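Local coordinates for putative lipoprotein (PDB 4Q1Z), which is of unknown function but is a two-domain putative lipoprotein of the DUF4876 family from Bacteroides thetaiotaomicron, at residues Q130-Y135 / G264-F269; I147-L152 / F223-N228; K180-G183 / E187-L190. One frame throughout, in Å; residues are numbered along the deposited sequence.

Interaction 1. Residues Q130-Y135 / G264-F269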
loop_
_atom_site.group_PDB
_atom_site.type_symbol
_atom_site.label_atom_id
_atom_site.label_comp_id
_atom_site.label_asym_id
_atom_site.label_seq_id
_atom_site.Cartn_x
_atom_site.Cartn_y
_atom_site.Cartn_z
ATOM N N GLN A 130 7.522 14.478 7.894
ATOM C CA GLN A 130 7.002 13.101 7.829
ATOM C C GLN A 130 5.845 12.941 6.818
ATOM O O GLN A 130 4.938 13.772 6.790
ATOM C CB GLN A 130 6.503 12.628 9.215
ATOM C CG GLN A 130 7.588 12.485 10.271
ATOM C CD GLN A 130 7.105 11.776 11.528
ATOM O OE1 GLN A 130 5.993 11.996 12.035
ATOM N NE2 GLN A 130 7.967 10.942 12.094
ATOM N N PHE A 131 5.875 11.878 6.006
ATOM C CA PHE A 131 4.821 11.572 5.042
ATOM C C PHE A 131 4.779 10.057 4.753
ATOM O O PHE A 131 5.761 9.336 4.963
ATOM C CB PHE A 131 4.932 12.407 3.738
ATOM C CG PHE A 131 5.929 11.923 2.708
ATOM C CD1 PHE A 131 5.552 11.010 1.723
ATOM C CD2 PHE A 131 7.252 12.363 2.732
ATOM C CE1 PHE A 131 6.475 10.560 0.768
ATOM C CE2 PHE A 131 8.169 11.924 1.770
ATOM C CZ PHE A 131 7.767 11.038 0.784
ATOM N N TYR A 132 3.608 9.601 4.269
ATOM C CA TYR A 132 3.196 8.228 3.958
ATOM C C TYR A 132 2.501 8.247 2.630
ATOM O O TYR A 132 1.504 8.948 2.488
ATOM C CB TYR A 132 2.211 7.704 5.056
ATOM C CG TYR A 132 2.679 7.986 6.468
ATOM C CD1 TYR A 132 2.337 9.175 7.113
ATOM C CD2 TYR A 132 3.533 7.107 7.126
ATOM C CE1 TYR A 132 2.821 9.473 8.381
ATOM C CE2 TYR A 132 4.034 7.403 8.390
ATOM C CZ TYR A 132 3.658 8.577 9.024
ATOM O OH TYR A 132 4.115 8.858 10.290
ATOM N N GLU A 133 3.052 7.553 1.639
ATOM C CA GLU A 133 2.468 7.505 0.310
ATOM C C GLU A 133 1.901 6.107 0.082
ATOM O O GLU A 133 2.614 5.123 0.172
ATOM C CB GLU A 133 3.476 7.924 -0.753
ATOM C CG GLU A 133 2.919 7.911 -2.163
ATOM C CD GLU A 133 3.830 8.455 -3.248
ATOM O OE1 GLU A 133 4.731 9.265 -2.932
ATOM O OE2 GLU A 133 3.642 8.058 -4.421
ATOM N N ILE A 134 0.587 6.061 -0.149
ATOM C CA ILE A 134 -0.317 4.927 -0.375
ATOM C C ILE A 134 -0.549 4.830 -1.881
ATOM O O ILE A 134 -0.782 5.851 -2.505
ATOM C CB ILE A 134 -1.608 5.248 0.460
ATOM C CG1 ILE A 134 -1.380 5.018 1.938
ATOM C CG2 ILE A 134 -2.891 4.590 -0.025
ATOM C CD1 ILE A 134 -0.616 3.743 2.199
ATOM N N TYR A 135 -0.443 3.625 -2.469
ATOM C CA TYR A 135 -0.578 3.404 -3.917
ATOM C C TYR A 135 -1.637 2.350 -4.247
ATOM O O TYR A 135 -1.711 1.309 -3.588
ATOM C CB TYR A 135 0.793 2.974 -4.488
ATOM C CG TYR A 135 0.894 2.727 -5.989
ATOM C CD1 TYR A 135 1.057 3.784 -6.882
ATOM C CD2 TYR A 135 0.978 1.429 -6.498
ATOM C CE1 TYR A 135 1.213 3.560 -8.254
ATOM C CE2 TYR A 135 1.121 1.192 -7.869
ATOM C CZ TYR A 135 1.255 2.262 -8.741
ATOM O OH TYR A 135 1.416 2.039 -10.092
ATOM N N GLY A 264 8.705 3.777 13.045
ATOM C CA GLY A 264 7.425 3.392 13.624
ATOM C C GLY A 264 6.889 2.162 12.931
ATOM O O GLY A 264 7.442 1.738 11.913
ATOM N N ALA A 265 5.835 1.555 13.517
ATOM C CA ALA A 265 5.124 0.405 12.960
ATOM C C ALA A 265 3.789 0.952 12.416
ATOM O O ALA A 265 2.988 1.495 13.181
ATOM C CB ALA A 265 4.927 -0.672 14.017
ATOM N N TYR A 266 3.627 0.929 11.078
ATOM C CA TYR A 266 2.485 1.536 10.358
ATOM C C TYR A 266 1.549 0.502 9.797
ATOM O O TYR A 266 2.003 -0.477 9.221
ATOM C CB TYR A 266 3.019 2.418 9.187
ATOM C CG TYR A 266 4.243 3.236 9.564
ATOM C CD1 TYR A 266 4.145 4.303 10.462
ATOM C CD2 TYR A 266 5.505 2.909 9.072
ATOM C CE1 TYR A 266 5.272 5.024 10.858
ATOM C CE2 TYR A 266 6.638 3.660 9.427
ATOM C CZ TYR A 266 6.518 4.697 10.346
ATOM O OH TYR A 266 7.613 5.427 10.748
ATOM N N VAL A 267 0.238 0.739 9.910
ATOM C CA VAL A 267 -0.789 -0.130 9.321
ATOM C C VAL A 267 -1.894 0.702 8.677
ATOM O O VAL A 267 -2.274 1.754 9.193
ATOM C CB VAL A 267 -1.433 -1.189 10.292
ATOM C CG1 VAL A 267 -0.439 -2.267 10.720
ATOM C CG2 VAL A 267 -2.107 -0.544 11.498
ATOM N N ILE A 268 -2.454 0.171 7.581
ATOM C CA ILE A 268 -3.671 0.671 6.951
ATOM C C ILE A 268 -4.627 -0.504 6.959
ATOM O O ILE A 268 -4.212 -1.638 6.666
ATOM C CB ILE A 268 -3.544 1.374 5.583
ATOM C CG1 ILE A 268 -2.723 0.539 4.546
ATOM C CG2 ILE A 268 -3.037 2.839 5.783
ATOM C CD1 ILE A 268 -2.943 0.905 3.113
ATOM N N PHE A 269 -5.879 -0.270 7.382
ATOM C CA PHE A 269 -6.842 -1.364 7.508
ATOM C C PHE A 269 -8.274 -0.921 7.198
ATOM O O PHE A 269 -8.659 0.243 7.407
ATOM C CB PHE A 269 -6.754 -2.020 8.888
ATOM C CG PHE A 269 -7.065 -1.157 10.094
ATOM C CD1 PHE A 269 -6.081 -0.346 10.665
ATOM C CD2 PHE A 269 -8.322 -1.222 10.719
ATOM C CE1 PHE A 269 -6.352 0.405 11.813
ATOM C CE2 PHE A 269 -8.589 -0.469 11.860
ATOM C CZ PHE A 269 -7.593 0.315 12.418
#

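Interaction 2. Residues I147-L152 / F223-N228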
loop_
_atom_site.group_PDB
_atom_site.type_symbol
_atom_site.label_atom_id
_atom_site.label_comp_id
_atom_site.label_asym_id
_atom_site.label_seq_id
_atom_site.Cartn_x
_atom_site.Cartn_y
_atom_site.Cartn_z
ATOM N N ILE A 147 -11.191 4.195 5.290
ATOM C CA ILE A 147 -10.084 3.273 5.529
ATOM C C ILE A 147 -9.294 3.894 6.680
ATOM O O ILE A 147 -9.205 5.125 6.774
ATOM C CB ILE A 147 -9.243 3.005 4.251
ATOM C CG1 ILE A 147 -9.975 2.007 3.327
ATOM C CG2 ILE A 147 -7.836 2.478 4.593
ATOM C CD1 ILE A 147 -9.384 1.839 1.998
ATOM N N TYR A 148 -8.791 3.044 7.591
ATOM C CA TYR A 148 -8.065 3.472 8.773
ATOM C C TYR A 148 -6.574 3.444 8.582
ATOM O O TYR A 148 -6.060 2.662 7.790
ATOM C CB TYR A 148 -8.419 2.562 9.939
ATOM C CG TYR A 148 -9.851 2.674 10.389
ATOM C CD1 TYR A 148 -10.843 1.883 9.820
ATOM C CD2 TYR A 148 -10.221 3.576 11.384
ATOM C CE1 TYR A 148 -12.170 1.995 10.220
ATOM C CE2 TYR A 148 -11.546 3.706 11.784
ATOM C CZ TYR A 148 -12.519 2.906 11.205
ATOM O OH TYR A 148 -13.835 3.028 11.591
ATOM N N PHE A 149 -5.883 4.287 9.357
ATOM C CA PHE A 149 -4.442 4.432 9.471
ATOM C C PHE A 149 -4.097 4.415 10.927
ATOM O O PHE A 149 -4.671 5.199 11.680
ATOM C CB PHE A 149 -3.955 5.757 8.826
ATOM C CG PHE A 149 -2.461 5.965 8.904
ATOM C CD1 PHE A 149 -1.847 6.311 10.115
ATOM C CD2 PHE A 149 -1.665 5.839 7.769
ATOM C CE1 PHE A 149 -0.459 6.433 10.210
ATOM C CE2 PHE A 149 -0.276 6.020 7.848
ATOM C CZ PHE A 149 0.318 6.308 9.072
ATOM N N ALA A 150 -3.114 3.591 11.318
ATOM C CA ALA A 150 -2.628 3.531 12.687
ATOM C C ALA A 150 -1.111 3.283 12.765
ATOM O O ALA A 150 -0.510 2.684 11.862
ATOM C CB ALA A 150 -3.365 2.427 13.458
ATOM N N ASN A 151 -0.509 3.752 13.873
ATOM C CA ASN A 151 0.860 3.437 14.270
ATOM C C ASN A 151 0.712 2.503 15.471
ATOM O O ASN A 151 -0.242 2.634 16.243
ATOM C CB ASN A 151 1.736 4.675 14.551
ATOM C CG ASN A 151 1.421 5.420 15.817
ATOM O OD1 ASN A 151 0.417 6.105 15.909
ATOM N ND2 ASN A 151 2.283 5.318 16.816
ATOM N N LEU A 152 1.564 1.507 15.576
ATOM C CA LEU A 152 1.412 0.538 16.658
ATOM C C LEU A 152 2.310 0.870 17.824
ATOM O O LEU A 152 3.281 1.601 17.667
ATOM C CB LEU A 152 1.686 -0.931 16.188
ATOM C CG LEU A 152 1.122 -1.435 14.846
ATOM C CD1 LEU A 152 1.497 -2.848 14.654
ATOM C CD2 LEU A 152 -0.403 -1.336 14.777
ATOM N N PHE A 223 -3.800 14.468 1.693
ATOM C CA PHE A 223 -4.243 14.499 3.084
ATOM C C PHE A 223 -3.141 14.928 4.045
ATOM O O PHE A 223 -1.961 14.952 3.691
ATOM C CB PHE A 223 -4.803 13.123 3.512
ATOM C CG PHE A 223 -6.216 12.904 3.039
ATOM C CD1 PHE A 223 -6.472 12.457 1.750
ATOM C CD2 PHE A 223 -7.293 13.240 3.847
ATOM C CE1 PHE A 223 -7.782 12.323 1.288
ATOM C CE2 PHE A 223 -8.597 13.127 3.380
ATOM C CZ PHE A 223 -8.837 12.651 2.111
ATOM N N GLU A 224 -3.552 15.311 5.260
ATOM C CA GLU A 224 -2.671 15.676 6.354
ATOM C C GLU A 224 -3.298 15.317 7.674
ATOM O O GLU A 224 -4.510 15.248 7.770
ATOM C CB GLU A 224 -2.279 17.149 6.323
ATOM C CG GLU A 224 -3.408 18.131 6.542
ATOM C CD GLU A 224 -2.925 19.539 6.780
ATOM O OE1 GLU A 224 -1.705 19.727 6.972
ATOM O OE2 GLU A 224 -3.768 20.461 6.757
ATOM N N PHE A 225 -2.456 15.044 8.680
ATOM C CA PHE A 225 -2.851 14.735 10.052
ATOM C C PHE A 225 -2.885 16.033 10.868
ATOM O O PHE A 225 -2.051 16.212 11.763
ATOM C CB PHE A 225 -1.867 13.740 10.671
ATOM C CG PHE A 225 -1.812 12.382 10.026
ATOM C CD1 PHE A 225 -2.807 11.438 10.270
ATOM C CD2 PHE A 225 -0.712 12.002 9.263
ATOM C CE1 PHE A 225 -2.735 10.155 9.711
ATOM C CE2 PHE A 225 -0.628 10.705 8.718
ATOM C CZ PHE A 225 -1.651 9.796 8.940
ATOM N N ASN A 226 -3.803 16.958 10.534
ATOM C CA ASN A 226 -3.895 18.238 11.239
ATOM C C ASN A 226 -4.376 18.049 12.707
ATOM O O ASN A 226 -5.307 17.295 12.971
ATOM C CB ASN A 226 -4.820 19.186 10.479
ATOM C CG ASN A 226 -5.042 20.528 11.100
ATOM O OD1 ASN A 226 -4.138 21.160 11.647
ATOM N ND2 ASN A 226 -6.256 21.020 10.974
HETATM N N MSE A 227 -3.714 18.717 13.655
HETATM C CA MSE A 227 -4.081 18.647 15.068
HETATM C C MSE A 227 -4.221 20.073 15.629
HETATM O O MSE A 227 -4.224 20.283 16.855
HETATM C CB MSE A 227 -3.060 17.812 15.866
HETATM C CG MSE A 227 -3.022 16.358 15.409
HETATM SE SE MSE A 227 -2.002 15.191 16.526
HETATM C CE MSE A 227 -3.220 15.043 18.033
ATOM N N ASN A 228 -4.340 21.037 14.699
ATOM C CA ASN A 228 -4.522 22.476 14.913
ATOM C C ASN A 228 -3.438 23.045 15.812
ATOM O O ASN A 228 -3.710 23.627 16.867
ATOM C CB ASN A 228 -5.939 22.806 15.422
ATOM C CG ASN A 228 -7.027 22.234 14.526
ATOM O OD1 ASN A 228 -7.166 22.607 13.342
ATOM N ND2 ASN A 228 -7.756 21.247 15.050
#

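Interaction 3. Residues K180-G183 / E187-L190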
loop_
_atom_site.group_PDB
_atom_site.type_symbol
_atom_site.label_atom_id
_atom_site.label_comp_id
_atom_site.label_asym_id
_atom_site.label_seq_id
_atom_site.Cartn_x
_atom_site.Cartn_y
_atom_site.Cartn_z
ATOM N N LYS A 180 -8.775 7.867 10.324
ATOM C CA LYS A 180 -9.498 7.316 9.180
ATOM C C LYS A 180 -9.642 8.376 8.108
ATOM O O LYS A 180 -9.555 9.575 8.376
ATOM C CB LYS A 180 -10.857 6.671 9.543
ATOM C CG LYS A 180 -12.016 7.598 9.851
ATOM C CD LYS A 180 -13.251 6.752 10.077
ATOM C CE LYS A 180 -14.379 7.540 10.676
ATOM N NZ LYS A 180 -15.610 6.717 10.791
ATOM N N PHE A 181 -9.839 7.934 6.887
ATOM C CA PHE A 181 -10.088 8.857 5.804
ATOM C C PHE A 181 -11.527 9.334 5.943
ATOM O O PHE A 181 -12.402 8.510 6.256
ATOM C CB PHE A 181 -9.862 8.167 4.437
ATOM C CG PHE A 181 -8.416 7.965 4.044
ATOM C CD1 PHE A 181 -7.725 8.943 3.337
ATOM C CD2 PHE A 181 -7.754 6.772 4.339
ATOM C CE1 PHE A 181 -6.399 8.746 2.947
ATOM C CE2 PHE A 181 -6.426 6.563 3.922
ATOM C CZ PHE A 181 -5.754 7.564 3.252
ATOM N N PRO A 182 -11.822 10.635 5.696
ATOM C CA PRO A 182 -13.238 11.068 5.654
ATOM C C PRO A 182 -13.940 10.517 4.384
ATOM O O PRO A 182 -13.347 9.729 3.635
ATOM C CB PRO A 182 -13.127 12.596 5.645
ATOM C CG PRO A 182 -11.818 12.884 5.019
ATOM C CD PRO A 182 -10.903 11.734 5.317
ATOM N N GLY A 183 -15.181 10.925 4.138
ATOM C CA GLY A 183 -15.926 10.481 2.961
ATOM C C GLY A 183 -17.079 9.543 3.252
ATOM O O GLY A 183 -16.993 8.689 4.142
ATOM N N GLU A 187 -16.502 9.332 -2.168
ATOM C CA GLU A 187 -15.835 10.626 -2.317
ATOM C C GLU A 187 -14.333 10.523 -2.692
ATOM O O GLU A 187 -13.866 11.374 -3.454
ATOM C CB GLU A 187 -15.970 11.463 -1.033
ATOM C CG GLU A 187 -17.344 12.069 -0.826
ATOM C CD GLU A 187 -17.560 12.661 0.552
ATOM O OE1 GLU A 187 -16.945 13.708 0.861
ATOM O OE2 GLU A 187 -18.353 12.078 1.324
ATOM N N TYR A 188 -13.562 9.554 -2.151
ATOM C CA TYR A 188 -12.128 9.544 -2.467
ATOM C C TYR A 188 -11.671 8.286 -3.199
ATOM O O TYR A 188 -11.002 7.434 -2.603
ATOM C CB TYR A 188 -11.249 9.792 -1.223
ATOM C CG TYR A 188 -11.653 11.037 -0.467
ATOM C CD1 TYR A 188 -11.168 12.289 -0.837
ATOM C CD2 TYR A 188 -12.587 10.976 0.567
ATOM C CE1 TYR A 188 -11.571 13.446 -0.166
ATOM C CE2 TYR A 188 -13.019 12.126 1.221
ATOM C CZ TYR A 188 -12.496 13.357 0.864
ATOM O OH TYR A 188 -12.927 14.487 1.520
ATOM N N PRO A 189 -11.922 8.205 -4.529
ATOM C CA PRO A 189 -11.416 7.057 -5.283
ATOM C C PRO A 189 -9.956 7.214 -5.679
ATOM O O PRO A 189 -9.474 8.327 -5.962
ATOM C CB PRO A 189 -12.289 7.043 -6.531
ATOM C CG PRO A 189 -12.655 8.462 -6.743
ATOM C CD PRO A 189 -12.671 9.132 -5.410
ATOM N N LEU A 190 -9.276 6.065 -5.764
ATOM C CA LEU A 190 -7.916 5.974 -6.234
ATOM C C LEU A 190 -7.933 5.005 -7.418
ATOM O O LEU A 190 -8.437 3.889 -7.304
ATOM C CB LEU A 190 -7.004 5.524 -5.079
ATOM C CG LEU A 190 -5.628 6.195 -4.924
ATOM C CD1 LEU A 190 -5.744 7.663 -4.609
ATOM C CD2 LEU A 190 -4.844 5.528 -3.828
#

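Interaction 1. Residues Q130-Y135 / G264-F269
Tyr132 and Tyr266 form an edge-to-face (T-shaped) pair: the edge of Tyr132 is directed at one face of Tyr266, with ring centroids 5.3 Å apart and planes inclined at 61°. The touching atom is Tyr132 CE2, which lies 3.6 Å from Tyr266 CE1 and nearly as close to CD1, toward one side of that ring. Both rings are carried across by the same first torsion, CG lying anti to the carbonyl carbon (chi1 -46° for Tyr132, -41° for Tyr266). On the opposite face of Tyr266 sits the carbonyl oxygen Gly264 O, 3.2 Å above the plane and offset toward the rim. Each hydroxyl is held separately: Tyr266 OH accepts from Gly264 N at 3.0 Å, while Tyr132 OH is hydrogen-bonded to Thr259. Two residues further along both strands, Ile134 and Ile268 meet tip to tip, CD1 to CD1 at 3.8 Å. Strands 131-136 and 265-269 belong to the same mixed sheet but are not neighbours in its order; Tyr132 CA and Tyr266 CA stand 9.3 Å apart. This is consistent with a sheet that curls so that its strands face one another across a buried interior. The chemistry is apolar and aromatic between the strands, implying adhesion by dispersion and ring electrostatics, while the hydrogen bonds at the tyrosine hydroxyls are likely to limit ring swinging.

Interaction 2. Residues I147-L152 / F223-N228
A single atom of Phe225 stands over the middle of the Phe149 ring: CZ lies 3.6 Å above the plane and close to all six ring carbons, the nearest being Phe149 CD1 at 3.7 Å. The rings form an edge-to-face pair, Phe225 supplying the edge and Phe149 the face, with centroids 5.0 Å apart and planes at 59°. Phe149 reaches the meeting point with CG anti to its own nitrogen (chi1 -180°), whereas Phe225 places its CG anti to the carbonyl carbon. Phe149 sits on strand 148-152, and Phe225 follows immediately on the short strand 223-224 of the same large mixed sheet; these strands are not adjacent and Phe149 CA and Phe225 CA are 10.4 Å apart, consistent with a contact that spans the interior of a curled sheet. Tyr132 makes a further edge-to-face pair with Phe149, and Tyr257 does so with Phe225, extending an aromatic cluster. Past Phe225 the chain turns at Asn226, whose OD1 accepts from Asn228 N at 3.1 Å in an Asx turn, the donor lying well above the carbonyl plane. Asn226 ND2 in turn donates to Asn228 OD1 at 3.0 Å and is also hydrogen-bonded to Asp239.

Interaction 3. Residues K180-G183 / E187-L190
Tyr188 and Glu187 both carry CG anti to the carbonyl carbon (chi1 -52° and -75°), and these torsions bring the phenol ring and the carboxylate onto the chain at Pro182 and Gly183. Pro182 O lies 3.4 Å from Tyr188 CD2. Gly183 N lies at the edge of the Tyr188 ring, in its plane, and Gly183 CA is also at the edge, 3.8 Å from Tyr188 CE2. Further out, Pro182 crosses the tyrosine side chain at about a right angle, its CG being 4.0 Å from Tyr188 OH and 4.1 Å from CE2. Glu187, extended beyond CG, sets its carboxylate beside the glycine, with OE2 3.3 Å from Gly183 CA; the same oxygen accepts a hydrogen bond from Asn184 N. Gly183 has a positive phi of 110°, and a CB there would fall only 3.0 Å from Tyr188 CD2 besides jamming against the preceding carbonyl oxygen, so two independent geometric tests point to a residue without a side chain. The contact closes a short connection from strand 177-180 to strand 189-190 at the protein surface. The backbone N atoms of Glu187 and Tyr188 both donate to the carboxylate of Asp145, while the Tyr188 ring has edge-to-face partners in Phe223 and Trp396. With the phenol ring cut back to an alanine here, a gap is likely to open beside Pro182 and Gly183, and Phe223 and Trp396 would probably lose the ring they share. Between the two segments the contacts are van der Waals ones, made by ring edge, proline, glutamate carboxylate and backbone, which implies that the turn probably owes part of its directional hold to the Glu187-Asn184 and Asp145 hydrogen bonds, alongside the backbone bonds to Leu144 and Ile147.

How the interactions relate
Interactions 1 and 2 are joined most directly, with centres 9 Å apart. Strands 265-269 and 148-152 are neighbours in the sheet, linked by probable hydrogen bonds from Leu152 N to Ala265 O and from Tyr148 N to Phe269 O, both 2.8 Å. The two contacts also meet through rings of their other segments, Tyr132 CE1 lying 3.7 Å from Phe225 CE2. Interaction 3 lies about 13 Å from interaction 2, centre to centre, and 15 Å from interaction 1. Ile147 O and Phe181 N, 2.9 Å apart, probably form a hydrogen bond, and Phe223 CZ packs 3.6 Å from Tyr188 CE1, carrying aromatic contact toward the surface turn. Along the chain, interaction 3 is nested within interaction 2, itself within interaction 1.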